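Local structure of ribosome-inactivating protein 3 (Zea mays, 2PQG) at residues V75-K89 with L95-G107. The protein belongs to the ribosome-inactivating protein family of plants, sharing its mixed alpha and beta fold. Numbering follows the deposited sequence.
Sequences VGFRTPGGVWWEFGK and LLGDNPRWLGFGG
At one edge of the six-stranded mixed sheet, strand 84-86 pairs in parallel with the short outermost strand 101-102. Arg101 N donates a hydrogen bond to Trp84 O at 2.7 Å; Glu86 N to Arg101 O and Leu103 N to Glu86 O continue the ladder. On one face of the sheet Arg101 runs beside the Trp85 indole in the same direction. Arg101 CB makes a CH-pi contact over the six-membered ring, displaced toward its rim, 3.9 Å from the centroid; Arg101 CD touches Trp85 CH2, and Leu103 CD2 touches Trp85 CE3. Lys138 adds a cation-pi contact. On the other face Glu86, with CG anti to the backbone N (chi1 -163°) and the chain extended, lays its methylenes against Leu96 CD1. Its buried carboxylate accepts the N-H of Leu95 through the syn lone pair of OE2, 2.8 Å from Leu95 N, tying the loop before Pro100 to the strand. Water 1, at the indole edge and in its plane, accepts from Trp84 NE1 and donates to Asp98 OD2; water 2 likewise bridges Trp84 N and Asn99 O. One face of Trp102 lies over the Lys89 backbone, while Phe87 O and Glu86 O meet its edge. Gly88 N donates a hydrogen bond to Phe105 O from above the carbonyl plane. Gly107 CA makes a centred CH-pi contact with Phe87. A beta hairpin, 75-86, extended by a parallel edge strand thus closes this side of the ribosome-inactivating protein fold.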
ATOM      1  N   VAL A  75      -3.334   7.453  -1.345  1.00 18.84           N
ATOM      2  CA  VAL A  75      -4.572   8.206  -1.525  1.00 16.92           C
ATOM      3  C   VAL A  75      -4.947   8.199  -3.001  1.00 18.61           C
ATOM      4  O   VAL A  75      -6.124   8.126  -3.353  1.00 19.74           O
ATOM      5  CB  VAL A  75      -4.431   9.669  -1.069  1.00 14.65           C
ATOM      6  CG1 VAL A  75      -5.770  10.379  -1.177  1.00 13.81           C
ATOM      7  CG2 VAL A  75      -3.917   9.720   0.357  1.00 19.09           C
ATOM      8  N   GLY A  76      -3.936   8.270  -3.861  1.00 18.36           N
ATOM      9  CA  GLY A  76      -4.181   8.270  -5.292  1.00 17.11           C
ATOM     10  C   GLY A  76      -2.891   8.161  -6.074  1.00 16.88           C
ATOM     11  O   GLY A  76      -1.812   8.059  -5.490  1.00 18.67           O
ATOM     12  N   PHE A  77      -2.999   8.194  -7.396  1.00 18.03           N
ATOM     13  CA  PHE A  77      -1.828   8.103  -8.262  1.00 19.34           C
ATOM     14  C   PHE A  77      -1.988   8.977  -9.510  1.00 20.30           C
ATOM     15  O   PHE A  77      -3.106   9.240  -9.964  1.00 20.50           O
ATOM     16  CB  PHE A  77      -1.582   6.641  -8.656  1.00 19.59           C
ATOM     17  CG  PHE A  77      -2.615   6.074  -9.597  1.00 22.11           C
ATOM     18  CD1 PHE A  77      -2.407   6.089 -10.972  1.00 21.12           C
ATOM     19  CD2 PHE A  77      -3.782   5.496  -9.108  1.00 20.44           C
ATOM     20  CE1 PHE A  77      -3.343   5.540 -11.846  1.00 18.95           C
ATOM     21  CE2 PHE A  77      -4.727   4.946  -9.978  1.00 20.18           C
ATOM     22  CZ  PHE A  77      -4.502   4.966 -11.348  1.00 17.65           C
ATOM     23  N   ARG A  78      -0.858   9.420 -10.057  1.00 18.69           N
ATOM     24  CA  ARG A  78      -0.838  10.277 -11.233  1.00 19.04           C
ATOM     25  C   ARG A  78      -0.301   9.547 -12.476  1.00 18.57           C
ATOM     26  O   ARG A  78       0.722   8.866 -12.417  1.00 18.41           O
ATOM     27  CB  ARG A  78       0.019  11.509 -10.920  1.00 22.23           C
ATOM     28  CG  ARG A  78       0.139  12.535 -12.038  1.00 25.68           C
ATOM     29  CD  ARG A  78       1.118  13.648 -11.652  1.00 27.74           C
ATOM     30  NE  ARG A  78       1.376  14.561 -12.763  1.00 33.34           N
ATOM     31  CZ  ARG A  78       2.074  14.246 -13.853  1.00 33.06           C
ATOM     32  NH1 ARG A  78       2.600  13.032 -13.984  1.00 33.36           N
ATOM     33  NH2 ARG A  78       2.227  15.139 -14.824  1.00 28.80           N
ATOM     34  N   THR A  79      -1.000   9.684 -13.596  1.00 18.27           N
ATOM     35  CA  THR A  79      -0.571   9.043 -14.841  1.00 19.52           C
ATOM     36  C   THR A  79       0.461   9.905 -15.579  1.00 22.00           C
ATOM     37  O   THR A  79       0.711  11.049 -15.204  1.00 23.51           O
ATOM     38  CB  THR A  79      -1.745   8.838 -15.811  1.00 16.44           C
ATOM     39  OG1 THR A  79      -2.339  10.107 -16.103  1.00 18.89           O
ATOM     40  CG2 THR A  79      -2.780   7.911 -15.228  1.00 16.70           C
ATOM     41  N   PRO A  80       1.081   9.357 -16.637  1.00 22.88           N
ATOM     42  CA  PRO A  80       2.068  10.136 -17.385  1.00 23.22           C
ATOM     43  C   PRO A  80       1.406  11.349 -18.025  1.00 23.26           C
ATOM     44  O   PRO A  80       2.060  12.362 -18.260  1.00 29.22           O
ATOM     45  CB  PRO A  80       2.561   9.153 -18.437  1.00 23.79           C
ATOM     46  CG  PRO A  80       2.453   7.855 -17.750  1.00 28.38           C
ATOM     47  CD  PRO A  80       1.110   7.948 -17.059  1.00 26.84           C
ATOM     48  N   GLY A  81       0.111  11.231 -18.312  1.00 20.13           N
ATOM     49  CA  GLY A  81      -0.630  12.325 -18.922  1.00 17.63           C
ATOM     50  C   GLY A  81      -1.110  13.368 -17.922  1.00 21.13           C
ATOM     51  O   GLY A  81      -1.892  14.272 -18.261  1.00 18.93           O
ATOM     52  N   GLY A  82      -0.651  13.230 -16.678  1.00 22.59           N
ATOM     53  CA  GLY A  82      -1.013  14.168 -15.630  1.00 22.02           C
ATOM     54  C   GLY A  82      -2.414  14.059 -15.052  1.00 25.04           C
ATOM     55  O   GLY A  82      -2.964  15.052 -14.584  1.00 31.42           O
ATOM     56  N   VAL A  83      -3.011  12.873 -15.082  1.00 23.35           N
ATOM     57  CA  VAL A  83      -4.346  12.710 -14.521  1.00 21.27           C
ATOM     58  C   VAL A  83      -4.242  12.051 -13.153  1.00 23.33           C
ATOM     59  O   VAL A  83      -3.642  10.980 -13.017  1.00 25.17           O
ATOM     60  CB  VAL A  83      -5.232  11.822 -15.396  1.00 20.27           C
ATOM     61  CG1 VAL A  83      -6.599  11.675 -14.756  1.00 20.90           C
ATOM     62  CG2 VAL A  83      -5.342  12.412 -16.785  1.00 18.53           C
ATOM     63  N   TRP A  84      -4.812  12.693 -12.139  1.00 22.05           N
ATOM     64  CA  TRP A  84      -4.772  12.141 -10.787  1.00 19.95           C
ATOM     65  C   TRP A  84      -6.008  11.316 -10.520  1.00 18.57           C
ATOM     66  O   TRP A  84      -7.128  11.757 -10.764  1.00 18.83           O
ATOM     67  CB  TRP A  84      -4.679  13.242  -9.731  1.00 16.98           C
ATOM     68  CG  TRP A  84      -3.298  13.793  -9.559  1.00 17.21           C
ATOM     69  CD1 TRP A  84      -2.800  14.938 -10.109  1.00 19.17           C
ATOM     70  CD2 TRP A  84      -2.230  13.214  -8.794  1.00 18.00           C
ATOM     71  NE1 TRP A  84      -1.490  15.111  -9.733  1.00 23.74           N
ATOM     72  CE2 TRP A  84      -1.115  14.071  -8.928  1.00 19.98           C
ATOM     73  CE3 TRP A  84      -2.109  12.060  -8.012  1.00 14.72           C
ATOM     74  CZ2 TRP A  84       0.112  13.805  -8.307  1.00 17.45           C
ATOM     75  CZ3 TRP A  84      -0.891  11.796  -7.397  1.00 17.49           C
ATOM     76  CH2 TRP A  84       0.205  12.668  -7.547  1.00 18.82           C
ATOM     77  N   TRP A  85      -5.789  10.110 -10.018  1.00 19.00           N
ATOM     78  CA  TRP A  85      -6.869   9.193  -9.702  1.00 17.14           C
ATOM     79  C   TRP A  85      -6.869   8.968  -8.209  1.00 16.13           C
ATOM     80  O   TRP A  85      -5.901   8.448  -7.654  1.00 12.21           O
ATOM     81  CB  TRP A  85      -6.649   7.876 -10.419  1.00 17.61           C
ATOM     82  CG  TRP A  85      -6.832   7.985 -11.875  1.00 14.79           C
ATOM     83  CD1 TRP A  85      -5.866   8.200 -12.832  1.00 14.03           C
ATOM     84  CD2 TRP A  85      -8.071   7.906 -12.564  1.00 14.12           C
ATOM     85  NE1 TRP A  85      -6.440   8.243 -14.082  1.00  9.71           N
ATOM     86  CE2 TRP A  85      -7.792   8.047 -13.949  1.00 13.64           C
ATOM     87  CE3 TRP A  85      -9.393   7.685 -12.155  1.00  8.08           C
ATOM     88  CZ2 TRP A  85      -8.801   8.028 -14.919  1.00 12.77           C
ATOM     89  CZ3 TRP A  85     -10.395   7.665 -13.124  1.00 15.81           C
ATOM     90  CH2 TRP A  85     -10.088   7.813 -14.492  1.00 12.80           C
ATOM     91  N   GLU A  86      -7.965   9.345  -7.563  1.00 18.77           N
ATOM     92  CA  GLU A  86      -8.072   9.225  -6.115  1.00 20.71           C
ATOM     93  C   GLU A  86      -9.068   8.199  -5.578  1.00 20.69           C
ATOM     94  O   GLU A  86     -10.147   7.985  -6.140  1.00 19.11           O
ATOM     95  CB  GLU A  86      -8.412  10.596  -5.542  1.00 23.81           C
ATOM     96  CG  GLU A  86      -8.166  10.727  -4.062  1.00 29.35           C
ATOM     97  CD  GLU A  86      -8.567  12.088  -3.540  1.00 33.10           C
ATOM     98  OE1 GLU A  86      -8.693  13.023  -4.361  1.00 32.39           O
ATOM     99  OE2 GLU A  86      -8.744  12.224  -2.310  1.00 32.28           O
ATOM    100  N   PHE A  87      -8.688   7.569  -4.473  1.00 24.58           N
ATOM    101  CA  PHE A  87      -9.533   6.578  -3.813  1.00 25.85           C
ATOM    102  C   PHE A  87     -10.791   7.273  -3.308  1.00 27.92           C
ATOM    103  O   PHE A  87     -10.711   8.252  -2.561  1.00 31.04           O
ATOM    104  CB  PHE A  87      -8.785   5.947  -2.636  1.00 23.10           C
ATOM    105  CG  PHE A  87      -7.921   4.780  -3.013  1.00 18.80           C
ATOM    106  CD1 PHE A  87      -6.607   4.709  -2.574  1.00 17.78           C
ATOM    107  CD2 PHE A  87      -8.432   3.735  -3.772  1.00 13.25           C
ATOM    108  CE1 PHE A  87      -5.813   3.613  -2.873  1.00 17.80           C
ATOM    109  CE2 PHE A  87      -7.650   2.635  -4.076  1.00 14.45           C
ATOM    110  CZ  PHE A  87      -6.334   2.574  -3.627  1.00 19.66           C
ATOM    111  N   GLY A  88     -11.947   6.770  -3.721  1.00 25.62           N
ATOM    112  CA  GLY A  88     -13.197   7.369  -3.305  1.00 27.97           C
ATOM    113  C   GLY A  88     -14.230   7.255  -4.402  1.00 33.44           C
ATOM    114  O   GLY A  88     -14.007   6.565  -5.396  1.00 37.07           O
ATOM    115  N   LYS A  89     -15.361   7.933  -4.224  1.00 37.46           N
ATOM    116  CA  LYS A  89     -16.455   7.912  -5.198  1.00 42.14           C
ATOM    117  C   LYS A  89     -17.176   9.261  -5.153  1.00 42.97           C
ATOM    118  O   LYS A  89     -17.018  10.011  -4.183  1.00 41.72           O
ATOM    119  CB  LYS A  89     -17.435   6.772  -4.858  1.00 44.15           C
ATOM    120  CG  LYS A  89     -18.109   6.905  -3.489  1.00 50.74           C
ATOM    121  CD  LYS A  89     -18.873   5.645  -3.073  1.00 53.97           C
ATOM    122  CE  LYS A  89     -19.816   5.917  -1.887  1.00 59.57           C
ATOM    123  NZ  LYS A  89     -19.149   6.517  -0.688  1.00 59.20           N
ATOM    124  N   LEU A  95      -8.884  14.883  -1.467  1.00 24.34           N
ATOM    125  CA  LEU A  95      -7.732  15.336  -0.694  1.00 24.46           C
ATOM    126  C   LEU A  95      -6.716  15.815  -1.756  1.00 25.21           C
ATOM    127  O   LEU A  95      -5.943  16.747  -1.516  1.00 25.71           O
ATOM    128  CB  LEU A  95      -7.102  14.205   0.133  1.00 25.90           C
ATOM    129  CG  LEU A  95      -7.997  13.637   1.233  1.00 25.10           C
ATOM    130  CD1 LEU A  95      -7.269  12.520   1.945  1.00 25.44           C
ATOM    131  CD2 LEU A  95      -8.383  14.739   2.214  1.00 21.53           C
ATOM    132  N   LEU A  96      -6.715  15.183  -2.932  1.00 24.11           N
ATOM    133  CA  LEU A  96      -5.805  15.567  -4.011  1.00 23.28           C
ATOM    134  C   LEU A  96      -6.302  16.821  -4.731  1.00 26.00           C
ATOM    135  O   LEU A  96      -7.510  17.072  -4.829  1.00 28.20           O
ATOM    136  CB  LEU A  96      -5.677  14.435  -5.031  1.00 21.91           C
ATOM    137  CG  LEU A  96      -5.287  13.057  -4.478  1.00 26.41           C
ATOM    138  CD1 LEU A  96      -5.077  12.068  -5.633  1.00 24.37           C
ATOM    139  CD2 LEU A  96      -4.015  13.180  -3.646  1.00 23.50           C
ATOM    140  N   GLY A  97      -5.359  17.623  -5.212  1.00 27.95           N
ATOM    141  CA  GLY A  97      -5.699  18.814  -5.969  1.00 29.14           C
ATOM    142  C   GLY A  97      -5.394  18.477  -7.424  1.00 28.79           C
ATOM    143  O   GLY A  97      -5.122  17.318  -7.749  1.00 29.70           O
ATOM    144  N   ASP A  98      -5.441  19.469  -8.306  1.00 27.86           N
ATOM    145  CA  ASP A  98      -5.143  19.276  -9.731  1.00 26.96           C
ATOM    146  C   ASP A  98      -6.166  18.498 -10.535  1.00 23.75           C
ATOM    147  O   ASP A  98      -5.786  17.682 -11.369  1.00 25.31           O
ATOM    148  CB  ASP A  98      -3.773  18.606  -9.924  1.00 27.31           C
ATOM    149  CG  ASP A  98      -2.608  19.564  -9.704  1.00 27.15           C
ATOM    150  OD1 ASP A  98      -2.852  20.770  -9.487  1.00 25.09           O
ATOM    151  OD2 ASP A  98      -1.446  19.102  -9.758  1.00 26.77           O
ATOM    152  N   ASN A  99      -7.453  18.737 -10.292  1.00 25.04           N
ATOM    153  CA  ASN A  99      -8.518  18.060 -11.047  1.00 24.72           C
ATOM    154  C   ASN A  99      -8.511  16.545 -10.910  1.00 21.43           C
ATOM    155  O   ASN A  99      -8.537  15.826 -11.910  1.00 23.67           O
ATOM    156  CB  ASN A  99      -8.411  18.418 -12.540  1.00 24.34           C
ATOM    157  CG  ASN A  99      -8.893  19.823 -12.844  1.00 24.21           C
ATOM    158  OD1 ASN A  99      -8.405  20.464 -13.772  1.00 25.65           O
ATOM    159  ND2 ASN A  99      -9.869  20.302 -12.071  1.00 20.40           N
ATOM    160  N   PRO A 100      -8.500  16.036  -9.671  1.00 22.02           N
ATOM    161  CA  PRO A 100      -8.486  14.585  -9.483  1.00 22.69           C
ATOM    162  C   PRO A 100      -9.790  13.887  -9.857  1.00 23.04           C
ATOM    163  O   PRO A 100     -10.878  14.446  -9.703  1.00 24.04           O
ATOM    164  CB  PRO A 100      -8.145  14.436  -8.003  1.00 20.48           C
ATOM    165  CG  PRO A 100      -8.800  15.621  -7.396  1.00 18.02           C
ATOM    166  CD  PRO A 100      -8.499  16.737  -8.376  1.00 21.42           C
ATOM    167  N   ARG A 101      -9.659  12.666 -10.363  1.00 22.54           N
ATOM    168  CA  ARG A 101     -10.809  11.860 -10.749  1.00 23.18           C
ATOM    169  C   ARG A 101     -11.026  10.773  -9.704  1.00 24.40           C
ATOM    170  O   ARG A 101     -10.061  10.236  -9.144  1.00 24.05           O
ATOM    171  CB  ARG A 101     -10.575  11.218 -12.114  1.00 16.80           C
ATOM    172  CG  ARG A 101     -10.736  12.172 -13.248  1.00 26.32           C
ATOM    173  CD  ARG A 101     -10.379  11.537 -14.573  1.00 35.31           C
ATOM    174  NE  ARG A 101     -11.149  12.136 -15.658  1.00 46.15           N
ATOM    175  CZ  ARG A 101     -12.451  11.927 -15.845  1.00 52.95           C
ATOM    176  NH1 ARG A 101     -13.077  12.515 -16.854  1.00 55.94           N
ATOM    177  NH2 ARG A 101     -13.126  11.118 -15.033  1.00 57.34           N
ATOM    178  N   TRP A 102     -12.293  10.464  -9.438  1.00 23.80           N
ATOM    179  CA  TRP A 102     -12.643   9.424  -8.481  1.00 23.03           C
ATOM    180  C   TRP A 102     -12.513   8.049  -9.141  1.00 22.16           C
ATOM    181  O   TRP A 102     -13.019   7.838 -10.244  1.00 22.21           O
ATOM    182  CB  TRP A 102     -14.083   9.615  -7.991  1.00 21.71           C
ATOM    183  CG  TRP A 102     -14.287  10.733  -6.995  1.00 21.85           C
ATOM    184  CD1 TRP A 102     -15.175  11.778  -7.096  1.00 18.73           C
ATOM    185  CD2 TRP A 102     -13.635  10.884  -5.724  1.00 17.45           C
ATOM    186  NE1 TRP A 102     -15.107  12.568  -5.974  1.00 16.59           N
ATOM    187  CE2 TRP A 102     -14.164  12.055  -5.122  1.00 17.56           C
ATOM    188  CE3 TRP A 102     -12.636  10.168  -5.050  1.00 20.12           C
ATOM    189  CZ2 TRP A 102     -13.750  12.502  -3.857  1.00 17.59           C
ATOM    190  CZ3 TRP A 102     -12.220  10.617  -3.786  1.00 21.33           C
ATOM    191  CH2 TRP A 102     -12.770  11.783  -3.214  1.00 21.40           C
ATOM    192  N   LEU A 103     -11.829   7.124  -8.472  1.00 22.40           N
ATOM    193  CA  LEU A 103     -11.667   5.776  -8.996  1.00 22.38           C
ATOM    194  C   LEU A 103     -13.015   5.050  -8.919  1.00 26.20           C
ATOM    195  O   LEU A 103     -13.283   4.125  -9.685  1.00 27.99           O
ATOM    196  CB  LEU A 103     -10.592   5.016  -8.199  1.00 18.34           C
ATOM    197  CG  LEU A 103      -9.125   5.247  -8.619  1.00 21.41           C
ATOM    198  CD1 LEU A 103      -8.132   4.661  -7.602  1.00  9.17           C
ATOM    199  CD2 LEU A 103      -8.909   4.614  -9.989  1.00 18.44           C
ATOM    200  N   GLY A 104     -13.874   5.491  -8.004  1.00 27.53           N
ATOM    201  CA  GLY A 104     -15.176   4.864  -7.862  1.00 30.90           C
ATOM    202  C   GLY A 104     -15.227   3.869  -6.715  1.00 32.06           C
ATOM    203  O   GLY A 104     -16.304   3.471  -6.270  1.00 34.93           O
ATOM    204  N   PHE A 105     -14.056   3.461  -6.238  1.00 28.89           N
ATOM    205  CA  PHE A 105     -13.967   2.521  -5.130  1.00 26.68           C
ATOM    206  C   PHE A 105     -12.972   3.068  -4.114  1.00 26.76           C
ATOM    207  O   PHE A 105     -12.194   3.967  -4.437  1.00 29.10           O
ATOM    208  CB  PHE A 105     -13.540   1.140  -5.643  1.00 22.17           C
ATOM    209  CG  PHE A 105     -12.341   1.161  -6.547  1.00 17.80           C
ATOM    210  CD1 PHE A 105     -11.068   0.948  -6.036  1.00 17.89           C
ATOM    211  CD2 PHE A 105     -12.487   1.376  -7.912  1.00 18.16           C
ATOM    212  CE1 PHE A 105      -9.955   0.942  -6.872  1.00 17.03           C
ATOM    213  CE2 PHE A 105     -11.381   1.374  -8.763  1.00 18.75           C
ATOM    214  CZ  PHE A 105     -10.112   1.157  -8.242  1.00 18.17           C
ATOM    215  N   GLY A 106     -13.008   2.552  -2.889  1.00 23.17           N
ATOM    216  CA  GLY A 106     -12.101   3.039  -1.862  1.00 23.17           C
ATOM    217  C   GLY A 106     -10.800   2.261  -1.760  1.00 23.95           C
ATOM    218  O   GLY A 106     -10.595   1.275  -2.467  1.00 21.27           O
ATOM    219  N   GLY A 107      -9.928   2.695  -0.857  1.00 22.67           N
ATOM    220  CA  GLY A 107      -8.643   2.043  -0.675  1.00 23.79           C
ATOM    221  C   GLY A 107      -8.563   0.908   0.334  1.00 26.11           C
ATOM    222  O   GLY A 107      -7.497   0.319   0.509  1.00 27.97           O
TER
HETATM  223  O   HOH W   1       0.669  17.348 -10.665  1.00 17.15           O
HETATM  224  O   HOH W   2      -6.026  15.068 -12.769  1.00 21.75           O